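Local coordinates for DNA repair protein PprA (Deinococcus deserti, PDB 6MC8) that binds DNA as a radiation-induced protein of DNA damage repair and genome segregation, and is linked to filament formation, at residues G154-R166 / G268-M280. The protein carries 2 engineered substitutions. Numbering follows the deposited sequence.
Sequences GLGQLRVLIEDAR and GREGREVDRWKAM
Trp277 meets Ile162 and Leu158 of helix 156-163 and Leu155 at its N-cap, a worked example of one indole carried by one helix and covered by side chains of the other. With CG anti to the backbone N (chi1 174°), the ring reaches across to that helix. Trp277 CB lies 3.8 Å and CG 3.7 Å from Ile162 CD1, a methyl that sits over the ring as an off-centre CH-pi contact. Farther out, Trp277 CZ3 touches Leu155 CD1 at 3.7 Å, while CZ2 and CH2 share Leu158 CD1, at 3.9 and 3.6 Å. On the pyrrole side, NE1 is hydrogen-bonded to Thr183 OG1, which, with the methyls around it, probably limits the turning of the ring. Replacing the indole with an alanine is likely to leave Ile162 CD1 and Leu158 CD1 facing a gap and Thr183 OG1 without its N-H partner. Val274 CG2 lies 3.4 Å from Arg159 NH1, while a water joins Glu163 OE2 to Val274 N in the first turn of its helix. Arg272 runs alongside the other helix's C-terminal end, its CD 3.2 Å from Glu163 O. The short helix axes cross at 111°, and with Leu190, Val192 and Phe168 beneath, this is two-layer alpha+beta packing, helices against the antiparallel sheet of strands 168-176 to 261-267.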
# COMPACT_ATOMS: atom_id res chain seq x y z
N GLY A 154 -1.27 9.40 -21.50
CA GLY A 154 -2.52 9.98 -21.06
C GLY A 154 -2.41 10.50 -19.64
O GLY A 154 -1.33 10.56 -19.05
N LEU A 155 -3.56 10.90 -19.10
CA LEU A 155 -3.68 11.29 -17.70
C LEU A 155 -4.71 10.42 -16.98
O LEU A 155 -5.03 10.66 -15.82
CB LEU A 155 -4.02 12.78 -17.62
CG LEU A 155 -3.78 13.61 -16.35
CD1 LEU A 155 -2.30 13.64 -16.03
CD2 LEU A 155 -4.30 15.01 -16.51
N GLY A 156 -5.20 9.37 -17.65
CA GLY A 156 -6.26 8.56 -17.08
C GLY A 156 -5.74 7.54 -16.08
O GLY A 156 -6.45 7.16 -15.14
N GLN A 157 -4.51 7.06 -16.28
CA GLN A 157 -3.86 6.24 -15.27
C GLN A 157 -3.61 7.02 -13.99
O GLN A 157 -3.93 6.54 -12.90
CB GLN A 157 -2.54 5.68 -15.81
CG GLN A 157 -2.66 4.42 -16.64
CD GLN A 157 -1.34 4.04 -17.28
OE1 GLN A 157 -0.45 4.86 -17.41
NE2 GLN A 157 -1.19 2.77 -17.62
N LEU A 158 -3.08 8.23 -14.11
CA LEU A 158 -2.73 9.02 -12.93
C LEU A 158 -3.97 9.52 -12.20
O LEU A 158 -3.92 9.74 -10.99
CB LEU A 158 -1.84 10.19 -13.32
CG LEU A 158 -0.42 9.81 -13.73
CD1 LEU A 158 0.29 10.99 -14.34
CD2 LEU A 158 0.33 9.30 -12.51
N ARG A 159 -5.08 9.69 -12.91
CA ARG A 159 -6.29 10.19 -12.28
C ARG A 159 -6.89 9.17 -11.32
O ARG A 159 -7.36 9.53 -10.23
CB ARG A 159 -7.31 10.59 -13.35
CG ARG A 159 -8.58 11.21 -12.80
CD ARG A 159 -9.44 11.74 -13.92
NE ARG A 159 -8.82 12.88 -14.57
CZ ARG A 159 -8.94 14.13 -14.13
NH1 ARG A 159 -9.66 14.40 -13.05
NH2 ARG A 159 -8.34 15.12 -14.78
N VAL A 160 -6.84 7.90 -11.68
CA VAL A 160 -7.36 6.86 -10.80
C VAL A 160 -6.38 6.57 -9.66
O VAL A 160 -6.79 6.31 -8.53
CB VAL A 160 -7.69 5.60 -11.62
CG1 VAL A 160 -8.24 4.49 -10.75
CG2 VAL A 160 -8.68 5.94 -12.72
N LEU A 161 -5.08 6.65 -9.94
CA LEU A 161 -4.07 6.38 -8.92
C LEU A 161 -4.05 7.47 -7.85
O LEU A 161 -3.83 7.19 -6.67
CB LEU A 161 -2.70 6.23 -9.57
CG LEU A 161 -2.44 5.01 -10.44
CD1 LEU A 161 -1.15 5.18 -11.22
CD2 LEU A 161 -2.38 3.75 -9.62
N ILE A 162 -4.28 8.72 -8.25
CA ILE A 162 -4.28 9.82 -7.29
C ILE A 162 -5.58 9.84 -6.50
O ILE A 162 -5.58 9.93 -5.27
CB ILE A 162 -4.01 11.15 -8.01
CG1 ILE A 162 -2.56 11.23 -8.49
CG2 ILE A 162 -4.29 12.33 -7.13
CD1 ILE A 162 -2.31 12.33 -9.47
N GLU A 163 -6.72 9.74 -7.19
CA GLU A 163 -8.02 9.86 -6.53
C GLU A 163 -8.35 8.62 -5.70
O GLU A 163 -8.76 8.73 -4.54
CB GLU A 163 -9.12 10.09 -7.55
CG GLU A 163 -9.13 11.45 -8.20
CD GLU A 163 -10.21 11.58 -9.25
OE1 GLU A 163 -10.80 10.55 -9.62
OE2 GLU A 163 -10.47 12.70 -9.70
N ASP A 164 -8.17 7.44 -6.27
CA ASP A 164 -8.79 6.23 -5.76
C ASP A 164 -7.82 5.25 -5.11
O ASP A 164 -8.25 4.42 -4.32
CB ASP A 164 -9.54 5.51 -6.89
CG ASP A 164 -10.65 6.35 -7.47
OD1 ASP A 164 -11.25 7.14 -6.72
OD2 ASP A 164 -10.90 6.24 -8.68
N ALA A 165 -6.54 5.33 -5.42
CA ALA A 165 -5.63 4.30 -4.97
C ALA A 165 -4.96 4.68 -3.65
O ALA A 165 -5.01 5.81 -3.18
CB ALA A 165 -4.58 4.01 -6.03
N ARG A 166 -4.33 3.67 -3.06
CA ARG A 166 -3.40 3.78 -1.94
C ARG A 166 -2.01 3.99 -2.52
O ARG A 166 -1.89 4.69 -3.53
CB ARG A 166 -3.50 2.55 -1.04
CG ARG A 166 -4.85 2.46 -0.36
CD ARG A 166 -5.08 1.12 0.28
NE ARG A 166 -6.43 1.00 0.82
CZ ARG A 166 -6.75 1.14 2.10
NH1 ARG A 166 -5.80 1.35 3.00
NH2 ARG A 166 -8.01 1.03 2.49
N GLY A 268 -2.43 14.84 3.05
CA GLY A 268 -3.79 15.12 3.43
C GLY A 268 -4.82 15.07 2.31
O GLY A 268 -4.81 14.16 1.48
N ARG A 269 -5.71 16.06 2.29
CA ARG A 269 -6.87 16.01 1.41
C ARG A 269 -6.51 16.45 -0.00
O ARG A 269 -7.14 16.03 -0.97
CB ARG A 269 -7.99 16.87 2.00
CG ARG A 269 -9.35 16.71 1.37
CD ARG A 269 -9.70 17.84 0.43
NE ARG A 269 -9.83 19.11 1.13
CZ ARG A 269 -9.92 20.29 0.53
NH1 ARG A 269 -10.04 21.40 1.25
NH2 ARG A 269 -9.92 20.36 -0.79
N GLU A 270 -5.48 17.28 -0.14
CA GLU A 270 -5.06 17.75 -1.45
C GLU A 270 -4.28 16.69 -2.22
O GLU A 270 -4.12 16.82 -3.43
CB GLU A 270 -4.23 19.02 -1.31
CG GLU A 270 -4.99 20.25 -0.82
CD GLU A 270 -5.10 20.31 0.70
OE1 GLU A 270 -4.54 19.43 1.38
OE2 GLU A 270 -5.75 21.25 1.20
N GLY A 271 -3.88 15.63 -1.54
CA GLY A 271 -3.12 14.49 -2.09
C GLY A 271 -3.91 13.68 -3.08
O GLY A 271 -3.31 12.95 -3.82
N ARG A 272 -5.23 13.73 -3.01
CA ARG A 272 -6.07 12.95 -3.94
C ARG A 272 -6.66 13.80 -5.07
O ARG A 272 -7.53 13.29 -5.75
CB ARG A 272 -7.15 12.19 -3.19
CG ARG A 272 -6.57 11.20 -2.20
CD ARG A 272 -7.45 10.04 -1.87
NE ARG A 272 -6.68 9.14 -1.05
CZ ARG A 272 -6.13 8.05 -1.47
NH1 ARG A 272 -6.27 7.66 -2.71
NH2 ARG A 272 -5.43 7.32 -0.63
N GLU A 273 -6.19 15.02 -5.26
CA GLU A 273 -6.70 15.87 -6.32
C GLU A 273 -5.68 15.97 -7.44
O GLU A 273 -4.48 16.11 -7.17
CB GLU A 273 -7.05 17.26 -5.78
CG GLU A 273 -8.15 17.25 -4.73
CD GLU A 273 -9.49 16.80 -5.28
OE1 GLU A 273 -9.78 17.07 -6.46
OE2 GLU A 273 -10.27 16.19 -4.52
N VAL A 274 -6.14 15.90 -8.68
CA VAL A 274 -5.22 15.88 -9.81
C VAL A 274 -4.78 17.29 -10.17
O VAL A 274 -3.72 17.49 -10.77
CB VAL A 274 -5.85 15.16 -11.01
CG1 VAL A 274 -6.18 13.72 -10.65
CG2 VAL A 274 -7.09 15.87 -11.48
N ASP A 275 -5.58 18.30 -9.81
CA ASP A 275 -5.19 19.67 -10.11
C ASP A 275 -4.13 20.16 -9.14
O ASP A 275 -3.37 21.08 -9.45
CB ASP A 275 -6.42 20.58 -10.09
CG ASP A 275 -7.37 20.30 -11.23
OD1 ASP A 275 -6.92 19.79 -12.28
OD2 ASP A 275 -8.58 20.61 -11.09
N ARG A 276 -4.06 19.54 -7.95
CA ARG A 276 -2.96 19.80 -7.04
C ARG A 276 -1.67 19.19 -7.57
O ARG A 276 -0.62 19.84 -7.57
CB ARG A 276 -3.27 19.24 -5.66
CG ARG A 276 -2.15 19.45 -4.66
CD ARG A 276 -2.03 20.89 -4.24
NE ARG A 276 -0.89 21.09 -3.35
CZ ARG A 276 0.30 21.51 -3.74
NH1 ARG A 276 0.51 21.84 -5.01
NH2 ARG A 276 1.28 21.64 -2.86
N TRP A 277 -1.74 17.93 -8.04
CA TRP A 277 -0.57 17.24 -8.59
C TRP A 277 -0.02 17.96 -9.81
O TRP A 277 1.20 17.98 -10.03
CB TRP A 277 -0.95 15.81 -8.97
CG TRP A 277 0.16 15.10 -9.68
CD1 TRP A 277 1.27 14.54 -9.12
CD2 TRP A 277 0.33 14.97 -11.10
NE1 TRP A 277 2.09 14.04 -10.10
CE2 TRP A 277 1.53 14.30 -11.32
CE3 TRP A 277 -0.44 15.37 -12.19
CZ2 TRP A 277 1.99 14.00 -12.60
CZ3 TRP A 277 0.01 15.07 -13.45
CH2 TRP A 277 1.21 14.39 -13.65
N LYS A 278 -0.90 18.53 -10.64
CA LYS A 278 -0.45 19.30 -11.79
C LYS A 278 0.28 20.56 -11.34
O LYS A 278 1.26 20.97 -11.97
CB LYS A 278 -1.64 19.64 -12.68
CG LYS A 278 -1.83 18.71 -13.85
CD LYS A 278 -3.15 18.96 -14.55
N ALA A 279 -0.16 21.15 -10.23
CA ALA A 279 0.55 22.29 -9.68
C ALA A 279 1.82 21.85 -8.95
O ALA A 279 2.74 22.65 -8.77
CB ALA A 279 -0.37 23.07 -8.74
N MET A 280 1.88 20.58 -8.54
CA MET A 280 3.06 20.07 -7.85
C MET A 280 4.21 19.84 -8.83
O MET A 280 5.35 20.22 -8.55
CB MET A 280 2.72 18.77 -7.12
CG MET A 280 1.92 18.93 -5.85
SD MET A 280 1.19 17.40 -5.27
CE MET A 280 2.65 16.48 -4.80
O HOH W 1 -8.89 14.40 -8.78